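Local atomic coordinates of molybdate binding protein II (Clostridium pasteurianum, PDB entry 1GUT), a protein that binds molybdate as a small molbindin, one mole of molybdenum per mole of protein, and is thought to contain a pterin. Residues A[7-15]-A[24-32]. Numbering follows the deposited sequence.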
loop_
_atom_site.group_PDB
_atom_site.type_symbol
_atom_site.label_atom_id
_atom_site.label_comp_id
_atom_site.label_asym_id
_atom_site.label_seq_id
_atom_site.Cartn_x
_atom_site.Cartn_y
_atom_site.Cartn_z
ATOM N N ASN A 7 11.957 -8.431 -3.684
ATOM C CA ASN A 7 11.003 -8.991 -4.641
ATOM C C ASN A 7 11.171 -8.363 -6.008
ATOM O O ASN A 7 10.775 -7.213 -6.217
ATOM C CB ASN A 7 9.563 -8.747 -4.150
ATOM C CG ASN A 7 9.259 -9.499 -2.872
ATOM O OD1 ASN A 7 9.770 -10.597 -2.654
ATOM N ND2 ASN A 7 8.415 -8.923 -2.032
ATOM N N GLN A 8 11.745 -9.144 -6.916
ATOM C CA GLN A 8 12.033 -8.718 -8.277
ATOM C C GLN A 8 11.672 -9.878 -9.179
ATOM O O GLN A 8 12.252 -10.979 -9.075
ATOM C CB GLN A 8 13.522 -8.411 -8.429
ATOM C CG GLN A 8 13.967 -7.221 -7.577
ATOM C CD GLN A 8 15.389 -6.762 -7.895
ATOM O OE1 GLN A 8 15.766 -6.598 -9.069
ATOM N NE2 GLN A 8 16.172 -6.550 -6.857
ATOM N N LEU A 9 10.688 -9.634 -10.027
ATOM C CA LEU A 9 10.170 -10.635 -10.952
ATOM C C LEU A 9 10.351 -10.148 -12.389
ATOM O O LEU A 9 9.625 -9.245 -12.825
ATOM C CB LEU A 9 8.691 -10.870 -10.636
ATOM C CG LEU A 9 8.333 -11.208 -9.196
ATOM C CD1 LEU A 9 6.807 -11.342 -9.076
ATOM C CD2 LEU A 9 9.002 -12.499 -8.811
ATOM N N LYS A 10 11.292 -10.754 -13.125
ATOM C CA LYS A 10 11.552 -10.343 -14.511
ATOM C C LYS A 10 10.478 -10.870 -15.443
ATOM O O LYS A 10 10.048 -12.013 -15.310
ATOM C CB LYS A 10 12.907 -10.894 -15.002
ATOM C CG LYS A 10 14.117 -10.425 -14.225
ATOM C CD LYS A 10 15.417 -10.969 -14.837
ATOM C CE LYS A 10 16.658 -10.562 -14.054
ATOM N NZ LYS A 10 17.045 -11.535 -12.978
ATOM N N GLY A 11 10.076 -10.060 -16.419
ATOM C CA GLY A 11 9.052 -10.518 -17.333
ATOM C C GLY A 11 9.025 -9.729 -18.607
ATOM O O GLY A 11 9.840 -8.842 -18.801
ATOM N N LYS A 12 8.080 -10.074 -19.468
ATOM C CA LYS A 12 7.940 -9.423 -20.750
ATOM C C LYS A 12 6.565 -8.784 -20.780
ATOM O O LYS A 12 5.583 -9.403 -20.384
ATOM C CB LYS A 12 8.057 -10.483 -21.851
ATOM C CG LYS A 12 7.936 -9.922 -23.237
ATOM C CD LYS A 12 8.227 -11.022 -24.272
ATOM C CE LYS A 12 8.337 -10.459 -25.689
ATOM N NZ LYS A 12 9.616 -9.714 -25.935
ATOM N N VAL A 13 6.493 -7.537 -21.235
ATOM C CA VAL A 13 5.204 -6.862 -21.298
ATOM C C VAL A 13 4.324 -7.527 -22.347
ATOM O O VAL A 13 4.715 -7.608 -23.536
ATOM C CB VAL A 13 5.350 -5.378 -21.647
ATOM C CG1 VAL A 13 3.987 -4.759 -21.771
ATOM C CG2 VAL A 13 6.180 -4.644 -20.577
ATOM N N VAL A 14 3.158 -8.023 -21.928
ATOM C CA VAL A 14 2.200 -8.630 -22.843
ATOM C C VAL A 14 0.917 -7.814 -22.973
ATOM O O VAL A 14 0.059 -8.107 -23.818
ATOM C CB VAL A 14 1.867 -10.102 -22.503
ATOM C CG1 VAL A 14 3.092 -10.977 -22.685
ATOM C CG2 VAL A 14 1.297 -10.255 -21.069
ATOM N N GLY A 15 0.768 -6.795 -22.140
ATOM C CA GLY A 15 -0.395 -5.932 -22.207
ATOM C C GLY A 15 -0.076 -4.550 -21.675
ATOM O O GLY A 15 0.652 -4.400 -20.704
ATOM N N GLU A 24 -2.059 0.544 -17.073
ATOM C CA GLU A 24 -2.037 -0.840 -16.643
ATOM C C GLU A 24 -1.040 -1.586 -17.507
ATOM O O GLU A 24 -1.149 -1.599 -18.728
ATOM C CB GLU A 24 -3.427 -1.462 -16.768
ATOM C CG GLU A 24 -3.475 -2.905 -16.245
ATOM C CD GLU A 24 -4.809 -3.564 -16.515
ATOM O OE1 GLU A 24 -5.831 -2.906 -16.318
ATOM O OE2 GLU A 24 -4.844 -4.743 -16.922
ATOM N N VAL A 25 -0.056 -2.198 -16.873
ATOM C CA VAL A 25 0.987 -2.954 -17.538
ATOM C C VAL A 25 0.868 -4.413 -17.100
ATOM O O VAL A 25 0.826 -4.696 -15.893
ATOM C CB VAL A 25 2.388 -2.417 -17.088
ATOM C CG1 VAL A 25 3.537 -3.112 -17.872
ATOM C CG2 VAL A 25 2.463 -0.904 -17.245
ATOM N N VAL A 26 0.828 -5.342 -18.052
ATOM C CA VAL A 26 0.760 -6.779 -17.728
ATOM C C VAL A 26 2.041 -7.430 -18.207
ATOM O O VAL A 26 2.430 -7.267 -19.374
ATOM C CB VAL A 26 -0.474 -7.454 -18.381
ATOM C CG1 VAL A 26 -0.595 -8.901 -17.973
ATOM C CG2 VAL A 26 -1.752 -6.696 -17.984
ATOM N N LEU A 27 2.712 -8.126 -17.298
ATOM C CA LEU A 27 3.965 -8.795 -17.600
ATOM C C LEU A 27 3.811 -10.296 -17.472
ATOM O O LEU A 27 3.203 -10.791 -16.523
ATOM C CB LEU A 27 5.035 -8.414 -16.571
ATOM C CG LEU A 27 5.471 -6.992 -16.291
ATOM C CD1 LEU A 27 6.650 -7.055 -15.309
ATOM C CD2 LEU A 27 5.899 -6.357 -17.587
ATOM N N GLU A 28 4.392 -11.021 -18.404
ATOM C CA GLU A 28 4.407 -12.479 -18.323
ATOM C C GLU A 28 5.740 -12.832 -17.665
ATOM O O GLU A 28 6.799 -12.486 -18.187
ATOM C CB GLU A 28 4.368 -13.089 -19.727
ATOM C CG GLU A 28 4.617 -14.591 -19.766
ATOM C CD GLU A 28 5.136 -15.079 -21.123
ATOM O OE1 GLU A 28 5.135 -14.318 -22.132
ATOM O OE2 GLU A 28 5.558 -16.248 -21.180
ATOM N N ILE A 29 5.702 -13.506 -16.524
ATOM C CA ILE A 29 6.952 -13.836 -15.848
ATOM C C ILE A 29 7.296 -15.297 -16.092
ATOM O O ILE A 29 6.547 -15.988 -16.788
ATOM C CB ILE A 29 6.891 -13.437 -14.350
ATOM C CG1 ILE A 29 5.816 -14.225 -13.623
ATOM C CG2 ILE A 29 6.624 -11.921 -14.217
ATOM C CD1 ILE A 29 5.881 -14.032 -12.108
ATOM N N ALA A 30 8.438 -15.735 -15.557
ATOM C CA ALA A 30 8.934 -17.099 -15.738
ATOM C C ALA A 30 7.854 -18.084 -15.417
ATOM O O ALA A 30 7.187 -17.985 -14.390
ATOM C CB ALA A 30 10.175 -17.353 -14.889
ATOM N N GLY A 31 7.709 -19.065 -16.299
ATOM C CA GLY A 31 6.693 -20.078 -16.144
ATOM C C GLY A 31 5.500 -19.661 -16.972
ATOM O O GLY A 31 4.691 -20.503 -17.370
ATOM N N GLY A 32 5.395 -18.357 -17.228
ATOM C CA GLY A 32 4.312 -17.811 -18.032
ATOM C C GLY A 32 3.211 -17.043 -17.311
ATOM O O GLY A 32 2.416 -16.389 -17.996
HETATM O O HOH W 1 10.575 -14.233 -14.014
#
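V26 O is gripped twice: V14 N reaches it at 2.8 Å, and G15 N, longer and more bent, at 3.3 Å (N-H...O 147°). Two consecutive residues facing one make this a classic beta bulge, and G15 O then takes V26 N almost straight (N-H...O 171°). Beside the bulge, V14 CG2 lies 3.9 Å from V26 CG1, while V14 CG1, which lies beside the backbone N (chi1 -66°), meets E28 CB, the two side chains crossing at about a right angle. Further along, K12 and E28 form a hydrogen-bonded antiparallel pair, E28 N to K12 O being the shorter bond. These are the two strands of a beta hairpin at the middle of the antiparallel sheet of the Mop (TOBE) domain, a member of the OB clan. On the face opposite V26 and E28, V13 CG2 presses tightly on L27 CD2 at 3.5 Å and also touches V25 CG1. Toward the start of 7-15, L9 CD1 rests on I29 CD1 at 4.2 Å, and a water bridges K10 O and A30 N. Further out, L55 of strand 54-58 packs on V13 and I35 of strand 34-40 on both L9 and I29; I66 of a second subunit packs against L27.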